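Local coordinates for protein acyl-ACP thioesterase (Bacteroides thetaiotaomicron, PDB 2ESS) that probably hydrolyses the thioester of fatty acyl-[acyl carrier protein] to release free fatty acids, and binds calcium, at residues Glu55-Trp60 / Asn118-Lys123; Gln75-Ser80 / Ile100-Lys105; Ser150-Thr155 / Arg242-Phe247; Phe212-Ser217 / Lys233-Glu238. All coordinates share one frame; numbering follows the deposited sequence. Where two conformers were deposited one is given.

Contact 1: residues Glu55-Trp60 / Asn118-Lys123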
loop_
_atom_site.group_PDB
_atom_site.type_symbol
_atom_site.label_atom_id
_atom_site.label_comp_id
_atom_site.label_asym_id
_atom_site.label_seq_id
_atom_site.Cartn_x
_atom_site.Cartn_y
_atom_site.Cartn_z
ATOM N N GLU A 55 24.860 12.847 -5.052
ATOM C CA GLU A 55 26.314 12.890 -5.079
ATOM C C GLU A 55 26.857 14.286 -5.313
ATOM O O GLU A 55 27.973 14.572 -4.919
ATOM C CB GLU A 55 26.895 11.955 -6.147
ATOM C CG GLU A 55 26.559 10.493 -5.933
ATOM C CD GLU A 55 27.405 9.567 -6.858
ATOM O OE1 GLU A 55 28.657 9.746 -6.898
ATOM O OE2 GLU A 55 26.806 8.682 -7.515
ATOM N N ASP A 56 26.068 15.148 -5.952
ATOM C CA ASP A 56 26.474 16.562 -6.145
ATOM C C ASP A 56 25.708 17.568 -5.310
ATOM O O ASP A 56 25.814 18.763 -5.542
ATOM C CB ASP A 56 26.334 16.926 -7.600
ATOM C CG ASP A 56 27.434 16.331 -8.426
ATOM O OD1 ASP A 56 28.617 16.592 -8.115
ATOM O OD2 ASP A 56 27.107 15.612 -9.386
ATOM N N ASN A 57 24.996 17.055 -4.322
ATOM C CA ASN A 57 24.295 17.849 -3.306
ATOM C C ASN A 57 22.981 18.461 -3.756
ATOM O O ASN A 57 22.572 19.508 -3.229
ATOM C CB ASN A 57 25.169 18.941 -2.660
ATOM C CG ASN A 57 24.902 19.087 -1.165
ATOM O OD1 ASN A 57 24.443 18.150 -0.513
ATOM N ND2 ASN A 57 25.212 20.257 -0.617
ATOM N N TYR A 58 22.347 17.815 -4.730
ATOM C CA TYR A 58 21.001 18.167 -5.159
ATOM C C TYR A 58 20.058 17.035 -4.872
ATOM O O TYR A 58 20.485 15.893 -4.588
ATOM C CB TYR A 58 20.988 18.483 -6.644
ATOM C CG TYR A 58 21.809 19.670 -6.939
ATOM C CD1 TYR A 58 21.307 20.942 -6.709
ATOM C CD2 TYR A 58 23.104 19.545 -7.405
ATOM C CE1 TYR A 58 22.066 22.058 -6.952
ATOM C CE2 TYR A 58 23.878 20.658 -7.633
ATOM C CZ TYR A 58 23.349 21.910 -7.416
ATOM O OH TYR A 58 24.103 23.033 -7.651
ATOM N N THR A 59 18.753 17.336 -4.927
ATOM C CA THR A 59 17.762 16.271 -4.953
ATOM C C THR A 59 16.538 16.727 -5.748
ATOM O O THR A 59 16.441 17.886 -6.116
ATOM C CB THR A 59 17.332 15.768 -3.538
ATOM O OG1 THR A 59 16.703 14.505 -3.679
ATOM C CG2 THR A 59 16.341 16.762 -2.852
ATOM N N TRP A 60 15.651 15.788 -6.035
ATOM C CA TRP A 60 14.389 16.046 -6.704
ATOM C C TRP A 60 13.281 16.135 -5.679
ATOM O O TRP A 60 13.277 15.351 -4.729
ATOM C CB TRP A 60 14.041 14.877 -7.621
ATOM C CG TRP A 60 14.921 14.719 -8.815
ATOM C CD1 TRP A 60 15.732 13.655 -9.093
ATOM C CD2 TRP A 60 15.014 15.598 -9.941
ATOM N NE1 TRP A 60 16.351 13.835 -10.309
ATOM C CE2 TRP A 60 15.905 15.003 -10.866
ATOM C CE3 TRP A 60 14.401 16.810 -10.282
ATOM C CZ2 TRP A 60 16.250 15.619 -12.067
ATOM C CZ3 TRP A 60 14.728 17.412 -11.489
ATOM C CH2 TRP A 60 15.652 16.819 -12.360
ATOM N N ASN A 118 19.102 22.409 -4.068
ATOM C CA ASN A 118 20.359 22.217 -3.378
ATOM C C ASN A 118 20.084 21.743 -1.961
ATOM O O ASN A 118 19.239 22.306 -1.258
ATOM C CB ASN A 118 21.155 23.518 -3.388
ATOM C CG ASN A 118 22.511 23.360 -2.759
ATOM O OD1 ASN A 118 22.622 23.240 -1.559
ATOM N ND2 ASN A 118 23.537 23.344 -3.569
ATOM N N LEU A 119 20.767 20.689 -1.527
ATOM C CA LEU A 119 20.504 20.123 -0.192
ATOM C C LEU A 119 21.109 20.909 0.999
ATOM O O LEU A 119 20.711 20.708 2.146
ATOM C CB LEU A 119 20.999 18.683 -0.128
ATOM C CG LEU A 119 20.299 17.633 -0.958
ATOM C CD1 LEU A 119 21.092 16.286 -0.814
ATOM C CD2 LEU A 119 18.817 17.436 -0.578
ATOM N N ASN A 120 22.080 21.766 0.758
ATOM C CA ASN A 120 22.633 22.553 1.848
ATOM C C ASN A 120 21.711 23.716 2.203
ATOM O O ASN A 120 21.428 23.971 3.379
ATOM C CB ASN A 120 24.012 23.111 1.509
ATOM C CG ASN A 120 25.148 22.134 1.840
ATOM O OD1 ASN A 120 24.922 20.954 2.110
ATOM N ND2 ASN A 120 26.378 22.633 1.801
ATOM N N THR A 121 21.273 24.421 1.175
ATOM C CA THR A 121 20.659 25.717 1.343
ATOM C C THR A 121 19.140 25.604 1.266
ATOM O O THR A 121 18.444 26.561 1.577
ATOM C CB THR A 121 21.115 26.645 0.215
ATOM O OG1 THR A 121 20.729 26.058 -1.027
ATOM C CG2 THR A 121 22.605 26.840 0.247
ATOM N N ARG A 122 18.656 24.407 0.913
ATOM C CA ARG A 122 17.295 24.129 0.409
ATOM C C ARG A 122 16.803 25.086 -0.692
ATOM O O ARG A 122 15.602 25.256 -0.893
ATOM C CB ARG A 122 16.252 23.907 1.538
ATOM C CG ARG A 122 16.151 24.952 2.629
ATOM C CD ARG A 122 15.668 26.326 2.113
ATOM N NE ARG A 122 14.323 26.342 1.525
ATOM C CZ ARG A 122 13.192 26.452 2.226
ATOM N NH1 ARG A 122 13.212 26.524 3.559
ATOM N NH2 ARG A 122 12.029 26.482 1.585
ATOM N N LYS A 123 17.748 25.649 -1.439
ATOM C CA LYS A 123 17.409 26.553 -2.504
ATOM C C LYS A 123 17.102 25.782 -3.740
ATOM O O LYS A 123 17.716 24.747 -3.960
ATOM C CB LYS A 123 18.572 27.476 -2.840
ATOM C CG LYS A 123 18.696 28.670 -1.919
ATOM C CD LYS A 123 19.927 29.528 -2.233
ATOM C CE LYS A 123 20.028 29.918 -3.708
ATOM N NZ LYS A 123 21.297 30.608 -4.004
HETATM O O HOH W 1 26.224 22.319 -2.672
#

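Contact 2: residues Gln75-Ser80 / Ile100-Lys105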
loop_
_atom_site.group_PDB
_atom_site.type_symbol
_atom_site.label_atom_id
_atom_site.label_comp_id
_atom_site.label_asym_id
_atom_site.label_seq_id
_atom_site.Cartn_x
_atom_site.Cartn_y
_atom_site.Cartn_z
ATOM N N GLN A 75 -9.382 -5.523 -10.507
ATOM C CA GLN A 75 -8.708 -6.522 -9.708
ATOM C C GLN A 75 -8.218 -7.677 -10.570
ATOM O O GLN A 75 -8.966 -8.205 -11.376
ATOM C CB GLN A 75 -9.653 -7.054 -8.622
ATOM C CG GLN A 75 -8.964 -7.938 -7.633
ATOM C CD GLN A 75 -9.893 -8.421 -6.533
ATOM O OE1 GLN A 75 -9.891 -7.886 -5.438
ATOM N NE2 GLN A 75 -10.709 -9.404 -6.841
ATOM N N TYR A 76 -6.945 -8.027 -10.393
ATOM C CA TYR A 76 -6.251 -9.091 -11.133
ATOM C C TYR A 76 -5.946 -8.864 -12.626
ATOM O O TYR A 76 -5.362 -9.732 -13.255
ATOM C CB TYR A 76 -6.947 -10.433 -10.966
ATOM C CG TYR A 76 -6.883 -10.974 -9.576
ATOM C CD1 TYR A 76 -5.658 -11.143 -8.921
ATOM C CD2 TYR A 76 -8.034 -11.314 -8.916
ATOM C CE1 TYR A 76 -5.610 -11.654 -7.641
ATOM C CE2 TYR A 76 -8.007 -11.816 -7.649
ATOM C CZ TYR A 76 -6.812 -11.985 -7.014
ATOM O OH TYR A 76 -6.848 -12.500 -5.750
ATOM N N GLU A 77 -6.277 -7.696 -13.166
ATOM C CA GLU A 77 -5.921 -7.382 -14.537
ATOM C C GLU A 77 -4.496 -6.883 -14.603
ATOM O O GLU A 77 -4.019 -6.198 -13.703
ATOM C CB GLU A 77 -6.801 -6.289 -15.105
ATOM C CG GLU A 77 -8.230 -6.624 -15.251
ATOM C CD GLU A 77 -9.006 -5.532 -16.010
ATOM O OE1 GLU A 77 -8.595 -4.305 -16.023
ATOM O OE2 GLU A 77 -10.037 -5.927 -16.593
ATOM N N LYS A 78 -3.837 -7.220 -15.700
ATOM C CA LYS A 78 -2.582 -6.623 -16.047
ATOM C C LYS A 78 -2.835 -5.208 -16.511
ATOM O O LYS A 78 -3.881 -4.896 -17.085
ATOM C CB LYS A 78 -1.920 -7.392 -17.179
ATOM C CG LYS A 78 -1.425 -8.781 -16.785
ATOM C CD LYS A 78 -0.897 -9.516 -18.025
ATOM C CE LYS A 78 -0.638 -10.981 -17.743
ATOM N NZ LYS A 78 -0.564 -11.740 -19.020
ATOM N N PHE A 79 -1.850 -4.374 -16.260
ATOM C CA PHE A 79 -1.794 -3.039 -16.779
ATOM C C PHE A 79 -0.351 -2.601 -16.879
ATOM O O PHE A 79 0.551 -3.263 -16.384
ATOM C CB PHE A 79 -2.669 -2.061 -15.962
ATOM C CG PHE A 79 -2.161 -1.739 -14.575
ATOM C CD1 PHE A 79 -2.447 -2.585 -13.505
ATOM C CD2 PHE A 79 -1.458 -0.553 -14.322
ATOM C CE1 PHE A 79 -2.022 -2.307 -12.214
ATOM C CE2 PHE A 79 -1.044 -0.250 -13.016
ATOM C CZ PHE A 79 -1.329 -1.121 -11.967
ATOM N N SER A 80 -0.119 -1.499 -17.561
ATOM C CA SER A 80 1.243 -0.984 -17.633
ATOM C C SER A 80 1.275 0.532 -17.578
ATOM O O SER A 80 0.254 1.211 -17.815
ATOM C CB SER A 80 1.954 -1.535 -18.878
ATOM O OG SER A 80 1.270 -1.128 -20.010
ATOM N N ILE A 100 -1.864 2.033 -19.489
ATOM C CA ILE A 100 -2.313 1.176 -20.568
ATOM C C ILE A 100 -2.987 -0.031 -19.955
ATOM O O ILE A 100 -2.444 -0.656 -19.047
ATOM C CB ILE A 100 -1.157 0.739 -21.503
ATOM C CG1 ILE A 100 -0.510 1.957 -22.174
ATOM C CG2 ILE A 100 -1.670 -0.138 -22.613
ATOM C CD1 ILE A 100 0.513 2.619 -21.360
ATOM N N ASP A 101 -4.168 -0.344 -20.446
ATOM C CA ASP A 101 -4.972 -1.433 -19.856
ATOM C C ASP A 101 -4.539 -2.801 -20.396
ATOM O O ASP A 101 -3.610 -2.875 -21.187
ATOM C CB ASP A 101 -6.476 -1.163 -20.024
ATOM C CG ASP A 101 -7.031 -1.535 -21.406
ATOM O OD1 ASP A 101 -6.294 -2.012 -22.314
ATOM O OD2 ASP A 101 -8.267 -1.361 -21.559
ATOM N N LYS A 102 -5.224 -3.878 -19.998
ATOM C CA LYS A 102 -4.767 -5.225 -20.352
ATOM C C LYS A 102 -4.780 -5.453 -21.887
ATOM O O LYS A 102 -4.002 -6.245 -22.417
ATOM C CB LYS A 102 -5.624 -6.281 -19.634
ATOM C CG LYS A 102 -7.061 -6.306 -20.138
ATOM C CD LYS A 102 -7.983 -7.141 -19.286
ATOM C CE LYS A 102 -9.458 -7.005 -19.714
ATOM N NZ LYS A 102 -9.977 -5.601 -19.529
ATOM N N ASP A 103 -5.678 -4.750 -22.571
ATOM C CA ASP A 103 -5.845 -4.835 -24.024
ATOM C C ASP A 103 -4.910 -3.938 -24.831
ATOM O O ASP A 103 -4.967 -3.937 -26.060
ATOM C CB ASP A 103 -7.262 -4.421 -24.377
ATOM C CG ASP A 103 -8.294 -5.423 -23.928
ATOM O OD1 ASP A 103 -7.909 -6.557 -23.585
ATOM O OD2 ASP A 103 -9.504 -5.089 -23.945
ATOM N N GLY A 104 -4.105 -3.140 -24.153
ATOM C CA GLY A 104 -3.188 -2.225 -24.821
ATOM C C GLY A 104 -3.804 -0.873 -25.137
ATOM O O GLY A 104 -3.192 -0.061 -25.805
ATOM N N LYS A 105 -5.005 -0.628 -24.641
ATOM C CA LYS A 105 -5.675 0.652 -24.825
ATOM C C LYS A 105 -5.189 1.659 -23.782
ATOM O O LYS A 105 -5.126 1.350 -22.587
ATOM C CB LYS A 105 -7.190 0.433 -24.697
ATOM C CG LYS A 105 -8.085 1.689 -24.834
ATOM C CD LYS A 105 -9.537 1.421 -24.357
HETATM O O HOH W 2 -6.251 -3.301 -17.210
HETATM O O HOH W 3 -0.912 -3.248 -20.637
#

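Contact 3: residues Ser150-Thr155 / Arg242-Phe247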
loop_
_atom_site.group_PDB
_atom_site.type_symbol
_atom_site.label_atom_id
_atom_site.label_comp_id
_atom_site.label_asym_id
_atom_site.label_seq_id
_atom_site.Cartn_x
_atom_site.Cartn_y
_atom_site.Cartn_z
ATOM N N SER A 150 -2.065 23.228 -12.349
ATOM C CA SER A 150 -1.664 24.579 -11.964
ATOM C C SER A 150 -2.180 24.861 -10.555
ATOM O O SER A 150 -2.815 24.001 -9.946
ATOM C CB SER A 150 -2.172 25.611 -12.973
ATOM O OG SER A 150 -3.545 25.427 -13.222
ATOM N N ARG A 151 -1.894 26.056 -10.047
ATOM C CA ARG A 151 -2.265 26.433 -8.687
ATOM C C ARG A 151 -3.748 26.189 -8.415
ATOM O O ARG A 151 -4.604 26.526 -9.222
ATOM C CB ARG A 151 -1.873 27.899 -8.386
ATOM C CG ARG A 151 -2.912 28.746 -7.622
ATOM C CD ARG A 151 -2.300 29.602 -6.494
ATOM N NE ARG A 151 -1.197 30.466 -6.928
ATOM C CZ ARG A 151 -1.214 31.805 -6.977
ATOM N NH1 ARG A 151 -2.289 32.538 -6.612
ATOM N NH2 ARG A 151 -0.113 32.417 -7.401
ATOM N N ILE A 152 -4.025 25.650 -7.251
ATOM C CA ILE A 152 -5.382 25.302 -6.820
ATOM C C ILE A 152 -5.837 26.326 -5.787
ATOM O O ILE A 152 -5.124 26.590 -4.826
ATOM C CB ILE A 152 -5.366 23.923 -6.177
ATOM C CG1 ILE A 152 -4.846 22.877 -7.183
ATOM C CG2 ILE A 152 -6.722 23.615 -5.552
ATOM C CD1 ILE A 152 -4.381 21.554 -6.604
ATOM N N LYS A 153 -7.007 26.915 -5.981
ATOM C CA LYS A 153 -7.528 27.879 -5.013
ATOM C C LYS A 153 -8.560 27.222 -4.073
ATOM O O LYS A 153 -9.449 26.525 -4.541
ATOM C CB LYS A 153 -8.159 29.072 -5.740
ATOM C CG LYS A 153 -8.753 30.161 -4.808
ATOM N N VAL A 154 -8.425 27.444 -2.769
ATOM C CA VAL A 154 -9.394 26.945 -1.773
ATOM C C VAL A 154 -9.836 28.097 -0.854
ATOM O O VAL A 154 -9.032 28.671 -0.138
ATOM C CB VAL A 154 -8.795 25.775 -0.948
ATOM C CG1 VAL A 154 -9.810 25.207 0.043
ATOM C CG2 VAL A 154 -8.254 24.663 -1.887
ATOM N N THR A 155 -11.114 28.443 -0.891
ATOM C CA THR A 155 -11.618 29.613 -0.153
ATOM C C THR A 155 -12.073 29.289 1.275
ATOM O O THR A 155 -11.936 30.132 2.172
ATOM C CB THR A 155 -12.805 30.279 -0.903
ATOM O OG1 THR A 155 -12.353 30.772 -2.166
ATOM C CG2 THR A 155 -13.419 31.442 -0.087
ATOM N N ARG A 242 -2.574 20.836 -1.418
ATOM C CA ARG A 242 -3.860 21.142 -2.007
ATOM C C ARG A 242 -4.131 20.073 -3.048
ATOM O O ARG A 242 -3.183 19.419 -3.566
ATOM C CB ARG A 242 -3.885 22.552 -2.634
ATOM C CG ARG A 242 -3.843 23.651 -1.595
ATOM C CD ARG A 242 -3.947 25.072 -2.162
ATOM N NE ARG A 242 -2.626 25.452 -2.557
ATOM C CZ ARG A 242 -1.820 26.259 -1.886
ATOM N NH1 ARG A 242 -2.187 26.878 -0.768
ATOM N NH2 ARG A 242 -0.621 26.451 -2.385
ATOM N N SER A 243 -5.422 19.905 -3.343
ATOM C CA SER A 243 -5.896 18.881 -4.235
ATOM C C SER A 243 -7.136 19.340 -4.966
ATOM O O SER A 243 -7.907 20.176 -4.480
ATOM C CB SER A 243 -6.164 17.587 -3.449
ATOM O OG SER A 243 -6.688 16.559 -4.271
ATOM N N LYS A 244 -7.286 18.809 -6.171
ATOM C CA LYS A 244 -8.485 18.974 -6.947
ATOM C C LYS A 244 -8.971 17.581 -7.367
ATOM O O LYS A 244 -8.193 16.733 -7.814
ATOM C CB LYS A 244 -8.204 19.868 -8.130
ATOM C CG LYS A 244 -9.408 20.253 -8.937
ATOM C CD LYS A 244 -9.010 21.054 -10.174
ATOM C CE LYS A 244 -8.368 22.369 -9.805
ATOM N NZ LYS A 244 -8.339 23.310 -10.947
ATOM N N VAL A 245 -10.259 17.348 -7.166
ATOM C CA VAL A 245 -10.896 16.051 -7.433
ATOM C C VAL A 245 -12.095 16.345 -8.300
ATOM O O VAL A 245 -12.983 17.137 -7.920
ATOM C CB VAL A 245 -11.334 15.342 -6.147
ATOM C CG1 VAL A 245 -11.644 13.892 -6.442
ATOM C CG2 VAL A 245 -10.280 15.396 -5.061
ATOM N N ILE A 246 -12.097 15.775 -9.497
ATOM C CA ILE A 246 -13.249 15.888 -10.395
ATOM C C ILE A 246 -13.869 14.493 -10.595
ATOM O O ILE A 246 -13.212 13.564 -11.064
ATOM C CB ILE A 246 -12.865 16.564 -11.738
ATOM C CG1 ILE A 246 -12.316 17.995 -11.454
ATOM C CG2 ILE A 246 -14.074 16.640 -12.667
ATOM C CD1 ILE A 246 -11.788 18.707 -12.642
ATOM N N PHE A 247 -15.120 14.364 -10.205
ATOM C CA PHE A 247 -15.882 13.140 -10.399
ATOM C C PHE A 247 -16.695 13.232 -11.674
ATOM O O PHE A 247 -16.990 14.329 -12.139
ATOM C CB PHE A 247 -16.861 12.911 -9.258
ATOM C CG PHE A 247 -16.221 12.479 -7.984
ATOM C CD1 PHE A 247 -15.699 13.401 -7.103
ATOM C CD2 PHE A 247 -16.169 11.127 -7.647
ATOM C CE1 PHE A 247 -15.127 12.986 -5.910
ATOM C CE2 PHE A 247 -15.607 10.713 -6.450
ATOM C CZ PHE A 247 -15.071 11.637 -5.588
HETATM O O HOH W 4 -5.987 24.821 -11.185
#

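Contact 4: residues Phe212-Ser217 / Lys233-Glu238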
loop_
_atom_site.group_PDB
_atom_site.type_symbol
_atom_site.label_atom_id
_atom_site.label_comp_id
_atom_site.label_asym_id
_atom_site.label_seq_id
_atom_site.Cartn_x
_atom_site.Cartn_y
_atom_site.Cartn_z
ATOM N N PHE A 212 5.296 13.265 12.132
ATOM C CA PHE A 212 4.564 12.414 13.062
ATOM C C PHE A 212 3.993 13.240 14.200
ATOM O O PHE A 212 4.696 14.059 14.778
ATOM C CB PHE A 212 5.480 11.342 13.656
ATOM C CG PHE A 212 4.835 10.572 14.774
ATOM C CD1 PHE A 212 4.888 11.049 16.096
ATOM C CD2 PHE A 212 4.166 9.402 14.504
ATOM C CE1 PHE A 212 4.259 10.358 17.144
ATOM C CE2 PHE A 212 3.537 8.695 15.525
ATOM C CZ PHE A 212 3.587 9.168 16.855
ATOM N N GLY A 213 2.732 12.998 14.544
ATOM C CA GLY A 213 2.075 13.755 15.594
ATOM C C GLY A 213 1.419 15.071 15.189
ATOM O O GLY A 213 0.638 15.620 15.979
ATOM N N ASP A 214 1.703 15.587 13.985
ATOM C CA ASP A 214 1.051 16.807 13.523
ATOM C C ASP A 214 -0.458 16.572 13.315
ATOM O O ASP A 214 -0.858 15.497 12.894
ATOM C CB ASP A 214 1.673 17.291 12.208
ATOM C CG ASP A 214 3.075 17.916 12.373
ATOM O OD1 ASP A 214 3.493 18.290 13.508
ATOM O OD2 ASP A 214 3.763 18.028 11.329
ATOM N N GLU A 215 -1.279 17.565 13.640
ATOM C CA GLU A 215 -2.714 17.525 13.391
ATOM C C GLU A 215 -2.965 18.104 12.013
ATOM O O GLU A 215 -2.704 19.269 11.742
ATOM C CB GLU A 215 -3.473 18.340 14.441
ATOM C CG GLU A 215 -4.983 18.508 14.167
ATOM C CD GLU A 215 -5.569 19.809 14.789
ATOM O OE1 GLU A 215 -5.236 20.955 14.315
ATOM O OE2 GLU A 215 -6.372 19.671 15.753
ATOM N N LEU A 216 -3.465 17.273 11.127
ATOM C CA LEU A 216 -3.832 17.713 9.811
ATOM C C LEU A 216 -5.316 18.056 9.810
ATOM O O LEU A 216 -6.145 17.276 10.265
ATOM C CB LEU A 216 -3.536 16.607 8.842
ATOM C CG LEU A 216 -2.062 16.174 8.802
ATOM C CD1 LEU A 216 -1.961 15.008 7.890
ATOM C CD2 LEU A 216 -1.141 17.289 8.373
ATOM N N SER A 217 -5.647 19.243 9.340
ATOM C CA SER A 217 -7.035 19.660 9.138
ATOM C C SER A 217 -7.295 19.799 7.617
ATOM O O SER A 217 -6.394 20.157 6.838
ATOM C CB SER A 217 -7.351 20.943 9.893
ATOM O OG SER A 217 -6.278 21.844 9.824
ATOM N N LYS A 233 -4.044 21.507 5.994
ATOM C CA LYS A 233 -3.179 22.353 6.820
ATOM C C LYS A 233 -2.654 21.582 8.027
ATOM O O LYS A 233 -3.336 20.699 8.564
ATOM C CB LYS A 233 -3.921 23.579 7.340
ATOM C CG LYS A 233 -4.361 24.535 6.296
ATOM C CD LYS A 233 -5.040 25.729 6.926
ATOM C CE LYS A 233 -5.787 26.529 5.891
ATOM N NZ LYS A 233 -6.449 27.735 6.501
ATOM N N LYS A 234 -1.450 21.918 8.467
ATOM C CA LYS A 234 -0.933 21.346 9.701
ATOM C C LYS A 234 -0.966 22.356 10.841
ATOM O O LYS A 234 -0.768 23.569 10.654
ATOM C CB LYS A 234 0.477 20.759 9.518
ATOM C CG LYS A 234 1.626 21.754 9.467
ATOM C CD LYS A 234 2.959 21.034 9.210
ATOM C CE LYS A 234 4.091 22.046 9.005
ATOM N NZ LYS A 234 5.413 21.409 8.905
ATOM N N ASN A 235 -1.240 21.817 12.018
ATOM C CA ASN A 235 -1.308 22.551 13.250
ATOM C C ASN A 235 -2.029 23.892 13.082
ATOM O O ASN A 235 -1.589 24.933 13.546
ATOM C CB ASN A 235 0.107 22.634 13.847
ATOM C CG ASN A 235 0.718 21.208 14.102
ATOM O OD1 ASN A 235 0.010 20.264 14.520
ATOM N ND2 ASN A 235 2.013 21.061 13.836
ATOM N N GLY A 236 -3.167 23.838 12.402
ATOM C CA GLY A 236 -4.042 24.989 12.282
ATOM C C GLY A 236 -3.864 25.818 11.025
ATOM O O GLY A 236 -4.821 26.023 10.285
ATOM N N SER A 237 -2.638 26.245 10.746
ATOM C CA SER A 237 -2.423 27.401 9.893
ATOM C C SER A 237 -1.617 27.183 8.612
ATOM O O SER A 237 -1.790 27.922 7.646
ATOM C CB SER A 237 -1.694 28.461 10.730
ATOM O OG SER A 237 -0.373 28.011 11.044
ATOM N N GLU A 238 -0.721 26.206 8.605
ATOM C CA GLU A 238 0.229 26.089 7.527
ATOM C C GLU A 238 -0.237 25.108 6.497
ATOM O O GLU A 238 -0.409 23.939 6.818
ATOM C CB GLU A 238 1.542 25.590 8.061
ATOM C CG GLU A 238 1.923 26.173 9.363
ATOM C CD GLU A 238 3.076 25.438 9.937
ATOM O OE1 GLU A 238 4.018 25.140 9.152
ATOM O OE2 GLU A 238 3.023 25.157 11.154
HETATM O O HOH W 5 5.147 20.579 11.677
HETATM O O HOH W 6 -4.327 21.378 11.522
#

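Contact 1: residues Glu55-Trp60 / Asn118-Lys123
The ring of Tyr-58 and the amide of Asn-118 stand nearly perpendicular, their planes 86° apart; Tyr-58 CD1 lies 3.7 Å from Asn-118 CA, which meets the ring obliquely, and Tyr-58 CE1 comes near Asn-118 ND2. The amides of Asn-57 and Asn-120 are also crossed. Asn-57 ND2 gives a nearly straight bond of 2.8 Å to Asn-120 OD1, which lies in the donor's amide plane, while the donor stands above the carbonyl plane of Asn-120. Asn-57 O takes Leu-119 N at 2.7 Å, and a water joins Asn-57 ND2 to Asn-118 ND2. Leu-119 CD2 packs tightly on Thr-59 CG2 at 3.4 Å, a branched apolar end laid against a methyl. With CG anti to the backbone N (chi1 -176°), Asn-118 swings OD1 over its own turn, where Asn-120 N and Thr-121 N reach it from opposite faces. Replacing Asn-118 by alanine is likely to leave both N-H groups without this acceptor and the turn freer to shift. Asn-57, with positive phi, is the C-prime residue of a Schellman motif ending helix 50-55. Tyr-58 and Asn-118 are an antiparallel non-hydrogen-bonded pair joining strands 58-69 and 106-118 of the hotdog sheet, and the Asx turn of Asn-118 follows.

Contact 2: residues Gln75-Ser80 / Ile100-Lys105
Ser-80 and Ile-100 form the close-packed end of this contact, an antiparallel hydrogen-bonded pair. Ser-80 N reaches Ile-100 O at 2.9 Å, and Ile-100 N returns the bond to Ser-80 O at 2.8 Å. Their side chains share one face of the sheet. Ser-80 OG sits between its backbone N and carbonyl carbon (chi1 61°), a rotation that lays it 3.4 Å from Ile-100 CB, and a hydroxyl is small enough to fit against the branched isoleucine. At the margin of this pair a water donates to Asp-101 O and is also bonded to Ser-80 OG. Phe-79, buried beside them, sends its ring to Phe-13 of strand 9-14.

Toward Glu-77 and Lys-102 the direct backbone bonding stops. Lys-78 O stands 3.4 Å from Lys-102 N at an angle too poor for a bond; instead a water donates to Glu-77 OE1 and Lys-78 O and accepts weakly from Lys-102 N. Asp-101 and Gly-104 bound a type I turn, Gly-104 having the positive phi that favours glycine; aspartate suits its end because Asp-101 OD1 accepts from Lys-105 N, bracing the turn. On this wet side Lys-102, bent at chi4 (-64°), brings NZ to Glu-77 OE2 at 3.0 Å in a salt bridge, approaching from above the carboxylate plane. Glu-77 OE1 also accepts from the backbone N of Tyr-74. The carboxylate thus ties two loops together, its negative charge probably balanced by the lysine and shared with water at the sheet's margin.

Contact 3: residues Ser150-Thr155 / Arg242-Phe247
Ile-152 and Arg-242 share one first torsion, Ile-152 CG1 and Arg-242 CG each lying anti to the carbonyl carbon (chi1 -59° and -70°). The backbones already point both side chains at each other, with Ile-152 CB 4.1 Å from Arg-242 CB; the torsions then send the isoleucine's CG1 branch over the strand and lead the arginine chain on past Ile-152 O. Both isoleucine branches lie against the Ser-243 backbone, Ile-152 CD1 3.8 Å from Ser-243 N and Ile-152 CG2 3.8 Å from Ser-243 O. A beta-branched residue suits this place, since it spreads hydrocarbon over a strand backbone whose own hydrogen bonds go to its neighbours in the sheet. Through an extended chi2 (-177°), Arg-242 CD comes 3.3 Å from Ile-152 O, and Val-154 CG2 touches Arg-242 CD at 4.3 Å. A bend at chi3 turns the guanidinium, whose NH1 makes a weak, long ion pair with Glu-231.

No direct hydrogen bond joins the two segments. The polar link runs through a water, which donates to Arg-151 O at 2.9 Å and accepts from Lys-244 NZ at 2.8 Å; the lysine chain is long enough to rise past Ile-152 to it. Ser-243 points its CB away from the loop, and its OG bonds to Glu-203 O. Lys-153 O and Thr-155 N tie the loop further to His-229 and Asp-221. What results is a connecting segment laid across a strand of the antiparallel sheet in the C-terminal hotdog domain, mainly by van der Waals contact.

Contact 4: residues Phe212-Ser217 / Lys233-Glu238
Asn-235 meets Asp-214 and Glu-215 with both ends of its amide. Asn-235 ND2 donates to Asp-214 OD1 at 3.2 Å from above the carboxylate plane, the two flat groups standing at right angles, and Asn-235 OD1 accepts from Glu-215 N at 3.1 Å. CG anti to the carbonyl carbon (chi1 -58°) brings the amide back to them. Asn-235 N gives to Glu-215 O at 3.0 Å. Positive phi turns its backbone, a shape asparagine tolerates well. Past it the antiparallel ladder of hairpin 215-224/227-234 begins: Ser-217 N to Lys-233 O and Lys-233 N to Ser-217 O are both 2.8 Å. Leu-216 CD2 packs on Lys-234 CB, while Lys-234 opposite Ser-237 and Glu-238 makes a classic beta bulge. Farther out, water joins Asp-214 OD2 to Lys-234 NZ. Were Asp-214 an alanine, Asn-235 ND2 and this water would probably lose their acceptor, leaving the amide freer to turn. Tyr-211 N positions the carboxylate by donating to OD2, and Glu-209 O holds Lys-234 NZ.

All four contacts reach one antiparallel sheet, built from two hotdog-type halves. Contacts 1 and 2 belong to the N-terminal hotdog domain and contacts 3 and 4 to the C-terminal one. Along the chain contact 2 falls within the span bracketed by contact 1, and contact 4 within that of contact 3; the first pair closes before the second opens. Contacts 1 and 2 lie on opposite sides of the chain's centre, their centres 38 Å apart, whereas those of contacts 3 and 4, on neighbouring strands 238-247 and 227-234, are 19 Å apart. In the strand order 58-69 neighbours 199-206, so the two halves join there, giving one continuous double-hotdog subunit.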